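Local coordinates for geranylgeranyl pyrophosphate synthase (Geoglobus acetivorans, PDB 5JFQ), which catalyses the stepwise addition of three isopentenyl diphosphate units to dimethylallyl diphosphate, giving mainly geranylgeranyl diphosphate and smaller amounts of farnesyl diphosphate, at residues R34-Y39 with D113-E118; E89-R94 with V99-G104. All coordinates share one frame; numbering follows the deposited sequence.

Contact 1 (R34-Y39 with D113-E118)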
# COMPACT_ATOMS: atom_id res chain seq x y z
N ARG B 34 -7.62 -11.52 -10.48
CA ARG B 34 -8.63 -11.08 -11.44
C ARG B 34 -9.01 -9.64 -11.14
O ARG B 34 -9.08 -8.80 -12.05
CB ARG B 34 -9.84 -12.01 -11.36
CG ARG B 34 -10.55 -12.30 -12.68
CD ARG B 34 -11.80 -13.17 -12.42
NE ARG B 34 -11.46 -14.38 -11.66
CZ ARG B 34 -12.26 -14.99 -10.79
NH1 ARG B 34 -13.47 -14.49 -10.53
NH2 ARG B 34 -11.84 -16.10 -10.17
N ALA B 35 -9.18 -9.32 -9.85
CA ALA B 35 -9.45 -7.96 -9.43
C ALA B 35 -8.24 -7.06 -9.65
O ALA B 35 -8.38 -5.92 -10.12
CB ALA B 35 -9.87 -7.95 -7.96
N ALA B 36 -7.04 -7.54 -9.30
CA ALA B 36 -5.87 -6.67 -9.40
C ALA B 36 -5.47 -6.37 -10.83
O ALA B 36 -4.77 -5.38 -11.08
CB ALA B 36 -4.67 -7.28 -8.66
N ARG B 37 -5.86 -7.20 -11.78
CA ARG B 37 -5.51 -6.95 -13.17
C ARG B 37 -6.68 -6.40 -13.96
O ARG B 37 -6.53 -6.19 -15.16
CB ARG B 37 -5.01 -8.23 -13.86
CG ARG B 37 -3.53 -8.50 -13.70
CD ARG B 37 -3.21 -8.57 -12.26
NE ARG B 37 -1.92 -9.17 -11.95
CZ ARG B 37 -0.93 -8.56 -11.31
NH1 ARG B 37 -1.07 -7.30 -10.91
NH2 ARG B 37 0.19 -9.23 -11.05
N HIS B 38 -7.82 -6.18 -13.31
CA HIS B 38 -9.02 -5.74 -14.02
C HIS B 38 -8.77 -4.46 -14.81
O HIS B 38 -9.03 -4.41 -16.01
CB HIS B 38 -10.17 -5.55 -13.03
CG HIS B 38 -11.46 -5.20 -13.69
ND1 HIS B 38 -12.01 -5.96 -14.70
CD2 HIS B 38 -12.31 -4.16 -13.50
CE1 HIS B 38 -13.14 -5.41 -15.10
NE2 HIS B 38 -13.35 -4.31 -14.38
N TYR B 39 -8.27 -3.41 -14.15
CA TYR B 39 -8.07 -2.15 -14.88
C TYR B 39 -6.92 -2.25 -15.87
O TYR B 39 -7.00 -1.67 -16.96
CB TYR B 39 -7.82 -0.99 -13.91
CG TYR B 39 -9.03 -0.58 -13.10
CD1 TYR B 39 -10.32 -0.93 -13.50
CD2 TYR B 39 -8.88 0.16 -11.93
CE1 TYR B 39 -11.41 -0.56 -12.75
CE2 TYR B 39 -9.97 0.53 -11.18
CZ TYR B 39 -11.23 0.18 -11.60
OH TYR B 39 -12.31 0.56 -10.83
N ASP B 113 -3.92 -3.01 -2.65
CA ASP B 113 -2.81 -3.30 -1.75
C ASP B 113 -1.76 -4.18 -2.43
O ASP B 113 -0.57 -4.05 -2.15
CB ASP B 113 -3.29 -3.99 -0.49
CG ASP B 113 -3.97 -3.05 0.47
OD1 ASP B 113 -3.97 -1.83 0.24
OD2 ASP B 113 -4.50 -3.55 1.49
N THR B 114 -2.21 -5.07 -3.32
CA THR B 114 -1.32 -5.95 -4.05
C THR B 114 -0.56 -5.20 -5.13
O THR B 114 0.67 -5.29 -5.23
CB THR B 114 -2.10 -7.10 -4.67
OG1 THR B 114 -2.74 -7.88 -3.65
CG2 THR B 114 -1.15 -7.97 -5.50
N LEU B 115 -1.29 -4.46 -5.97
CA LEU B 115 -0.64 -3.57 -6.91
C LEU B 115 0.37 -2.67 -6.20
O LEU B 115 1.49 -2.46 -6.69
CB LEU B 115 -1.70 -2.74 -7.64
CG LEU B 115 -2.56 -3.54 -8.64
CD1 LEU B 115 -3.76 -2.74 -9.16
CD2 LEU B 115 -1.71 -4.07 -9.81
N TYR B 116 -0.01 -2.15 -5.03
CA TYR B 116 0.85 -1.22 -4.29
C TYR B 116 2.20 -1.86 -3.98
O TYR B 116 3.25 -1.27 -4.23
CB TYR B 116 0.14 -0.81 -3.00
CG TYR B 116 0.44 0.56 -2.40
CD1 TYR B 116 1.50 1.37 -2.83
CD2 TYR B 116 -0.36 1.03 -1.35
CE1 TYR B 116 1.73 2.62 -2.22
CE2 TYR B 116 -0.15 2.24 -0.74
CZ TYR B 116 0.88 3.05 -1.17
OH TYR B 116 1.00 4.25 -0.50
N ALA B 117 2.19 -3.07 -3.41
CA ALA B 117 3.45 -3.76 -3.15
C ALA B 117 4.13 -4.14 -4.46
O ALA B 117 5.36 -3.99 -4.60
CB ALA B 117 3.21 -5.01 -2.29
N GLU B 118 3.35 -4.60 -5.45
CA GLU B 118 3.95 -5.04 -6.70
C GLU B 118 4.75 -3.92 -7.34
O GLU B 118 5.81 -4.17 -7.94
CB GLU B 118 2.88 -5.57 -7.64
CG GLU B 118 2.53 -7.04 -7.39
CD GLU B 118 1.38 -7.55 -8.25
OE1 GLU B 118 0.41 -6.78 -8.53
OE2 GLU B 118 1.43 -8.75 -8.65
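Arg37 and Glu118 meet in a bidentate salt bridge, the two side chains reaching toward each other from opposite directions. The guanidinium is used end-on: NH1 of Arg37 donates to OE1 of Glu118 at 2.9 Å, and NH2 of Arg37 donates to OE2 of Glu118 at 2.7 Å. Although the two flat groups lie within 6° of parallel, they are not coplanar but stepped, each oxygen sitting well out of the guanidinium plane. Both carboxylate oxygens are approached on their syn sides, and the bonds are bent, the straighter having an N-H...O angle of 137°. Beyond CG the Glu118 chain is extended, which carries its carboxylate away from its own helix, while the Arg37 chain folds at CB-CG (chi2 57°). A second bond, from Arg37 NH2 to the carbonyl of Lys25, helps hold the guanidinium in place, so this buried charge pair is also tied to the loop before helix 30-36.

The bridge joins the region where helix 30-36 gives way to helix 38-42 to helix 105-123, in the all-helical fold of the trans-prenyl synthases. On the far side of helix 105-123, Tyr116 OH hydrogen-bonds to Asp113 O of the second subunit, a bond repeated in reverse, and Asp113 OD2 bonds His83 ND1 of that subunit.

Leu115 packs beside the ion pair. Its CD2 reaches the edge of the Arg37 guanidinium, in its plane, 3.5 Å from NH1 of Arg37. The other methyl, CD1 of Leu115, rests 3.4 Å from the carbonyl O of Ala36, and CB of Ala36 faces CG of Leu115 at 4.3 Å. Leu32 and Tyr33 extend this packing over Thr114.

Contact 2 (E89-R94 with V99-G104)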
# COMPACT_ATOMS: atom_id res chain seq x y z
N GLU B 89 -17.45 5.44 -4.69
CA GLU B 89 -18.50 4.44 -4.93
C GLU B 89 -19.04 4.48 -6.35
O GLU B 89 -20.21 4.17 -6.60
CB GLU B 89 -19.64 4.59 -3.92
CG GLU B 89 -19.13 4.61 -2.50
CD GLU B 89 -20.25 4.43 -1.50
OE1 GLU B 89 -21.37 4.91 -1.79
OE2 GLU B 89 -20.01 3.80 -0.45
N ASP B 90 -18.17 4.87 -7.29
CA ASP B 90 -18.53 4.82 -8.70
C ASP B 90 -18.83 3.38 -9.07
O ASP B 90 -18.13 2.45 -8.66
CB ASP B 90 -17.41 5.37 -9.57
CG ASP B 90 -17.09 6.82 -9.27
OD1 ASP B 90 -17.68 7.36 -8.32
OD2 ASP B 90 -16.25 7.41 -9.98
N GLU B 91 -19.90 3.18 -9.83
CA GLU B 91 -20.16 1.85 -10.34
C GLU B 91 -19.35 1.56 -11.59
O GLU B 91 -19.12 0.39 -11.91
CB GLU B 91 -21.64 1.67 -10.64
CG GLU B 91 -22.43 1.34 -9.41
CD GLU B 91 -23.37 0.20 -9.65
OE1 GLU B 91 -24.30 0.37 -10.48
OE2 GLU B 91 -23.18 -0.88 -9.05
N MET B 92 -18.91 2.60 -12.28
CA MET B 92 -18.12 2.43 -13.49
C MET B 92 -17.03 3.48 -13.55
O MET B 92 -17.18 4.60 -13.04
CB MET B 92 -19.00 2.49 -14.74
CG MET B 92 -19.87 1.26 -14.88
SD MET B 92 -20.44 1.03 -16.55
CE MET B 92 -18.90 1.02 -17.44
N ARG B 93 -15.90 3.08 -14.15
CA ARG B 93 -14.79 3.96 -14.47
C ARG B 93 -14.51 3.82 -15.96
O ARG B 93 -14.12 2.74 -16.42
CB ARG B 93 -13.54 3.61 -13.65
CG ARG B 93 -12.22 4.13 -14.24
CD ARG B 93 -11.06 3.87 -13.30
NE ARG B 93 -11.27 4.49 -12.00
CZ ARG B 93 -10.92 5.74 -11.71
NH1 ARG B 93 -10.34 6.49 -12.65
NH2 ARG B 93 -11.14 6.24 -10.50
N ARG B 94 -14.72 4.91 -16.70
CA ARG B 94 -14.75 4.85 -18.15
C ARG B 94 -15.74 3.78 -18.59
O ARG B 94 -16.92 3.81 -18.20
CB ARG B 94 -13.36 4.58 -18.74
N VAL B 99 -13.87 -2.02 -9.70
CA VAL B 99 -13.37 -3.24 -9.09
C VAL B 99 -14.19 -3.60 -7.85
O VAL B 99 -14.52 -4.76 -7.63
CB VAL B 99 -11.88 -3.08 -8.75
CG1 VAL B 99 -11.38 -4.26 -7.92
CG2 VAL B 99 -11.07 -2.91 -10.03
N HIS B 100 -14.51 -2.61 -7.03
CA HIS B 100 -15.27 -2.97 -5.84
C HIS B 100 -16.67 -3.45 -6.20
O HIS B 100 -17.26 -4.21 -5.43
CB HIS B 100 -15.30 -1.81 -4.85
CG HIS B 100 -15.94 -0.56 -5.36
ND1 HIS B 100 -17.06 -0.00 -4.78
CD2 HIS B 100 -15.59 0.27 -6.38
CE1 HIS B 100 -17.38 1.11 -5.43
NE2 HIS B 100 -16.51 1.29 -6.40
N THR B 101 -17.19 -3.07 -7.36
CA THR B 101 -18.52 -3.53 -7.69
C THR B 101 -18.50 -4.97 -8.19
O THR B 101 -19.37 -5.77 -7.83
CB THR B 101 -19.20 -2.57 -8.69
OG1 THR B 101 -18.33 -2.30 -9.78
CG2 THR B 101 -19.52 -1.26 -8.00
N LEU B 102 -17.49 -5.34 -8.98
CA LEU B 102 -17.44 -6.71 -9.49
C LEU B 102 -17.00 -7.71 -8.43
O LEU B 102 -17.42 -8.88 -8.46
CB LEU B 102 -16.48 -6.81 -10.66
CG LEU B 102 -16.93 -6.05 -11.88
CD1 LEU B 102 -15.73 -5.89 -12.76
CD2 LEU B 102 -17.98 -6.87 -12.56
N PHE B 103 -16.13 -7.31 -7.52
CA PHE B 103 -15.50 -8.27 -6.62
C PHE B 103 -15.75 -7.99 -5.16
O PHE B 103 -15.48 -8.85 -4.32
CB PHE B 103 -13.98 -8.30 -6.85
CG PHE B 103 -13.58 -8.31 -8.28
CD1 PHE B 103 -13.38 -9.51 -8.95
CD2 PHE B 103 -13.35 -7.13 -8.95
CE1 PHE B 103 -12.97 -9.54 -10.28
CE2 PHE B 103 -12.95 -7.15 -10.28
CZ PHE B 103 -12.76 -8.36 -10.95
N GLY B 104 -16.26 -6.82 -4.83
CA GLY B 104 -16.51 -6.48 -3.45
C GLY B 104 -15.45 -5.53 -2.90
O GLY B 104 -14.33 -5.41 -3.42
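His100 reaches from helix 99-103 to the backbone that follows helix 67-88, and its NE2 donates a weak hydrogen bond to the carbonyl O of Asp90, 3.0 Å away. The N-H...O angle is only 126°. With chi1 at 61°, CG of His100 lies between the backbone N and the carbonyl carbon, a placement that brings the imidazole beside the turn at Glu89. The same Asp90 carbonyl also accepts from the hydroxyl of Thr98, giving it two donors. Thr101 OG1 stands 3.5 Å from the carbonyl O of Glu91, but its hydrogen-bonding partner is the carbonyl of Thr98.

Van der Waals contacts flank this bond. CE1 of His100 lies 3.5 Å from CA of Glu89, the residue that leaves helix 67-88 with positive phi. One face of the imidazole is covered by its neighbour's methyl, CG2 of Thr101, 4.1 Å above the ring centre. That methyl also lies 3.8 Å from OE2 of Glu91, the two side chains crossing at about a right angle.

Together these contacts hold the link between helix 67-88 and the beta-hairpin of strands 92-93 and 96-97 against helix 99-103. An alanine in place of His100 would probably leave the Asp90 carbonyl without one of its two donors and uncover CA of Glu89.

The hairpin carries Arg93 and Arg94, which probably bind dimethylallyl and isopentenyl diphosphate, respectively, as in relatives, and it follows the aspartate-rich end of helix 67-88. Because the cross-contact bond is weak and ends on a main-chain oxygen, the contact probably steadies the backbone more than it pairs charges.

The two contacts, with centres 14 Å apart, lie on one side of the chain's centre and touch directly. Tyr39 of contact 1 places its OH 3.2 Å from the backbone N of Val99 in contact 2, a probable hydrogen bond, and CA of Ala35 lies 3.7 Å from CZ of Phe103. Helix 99-103 leads straight into helix 105-123, and in sequence both segments of contact 2 fall between those of contact 1. Their relation to the active site differs: residues 89-94 include two predicted substrate-binding arginines, whereas Leu115 of contact 1 lies about 9 Å, side chain to side chain, from His77, a residue that probably binds isopentenyl diphosphate.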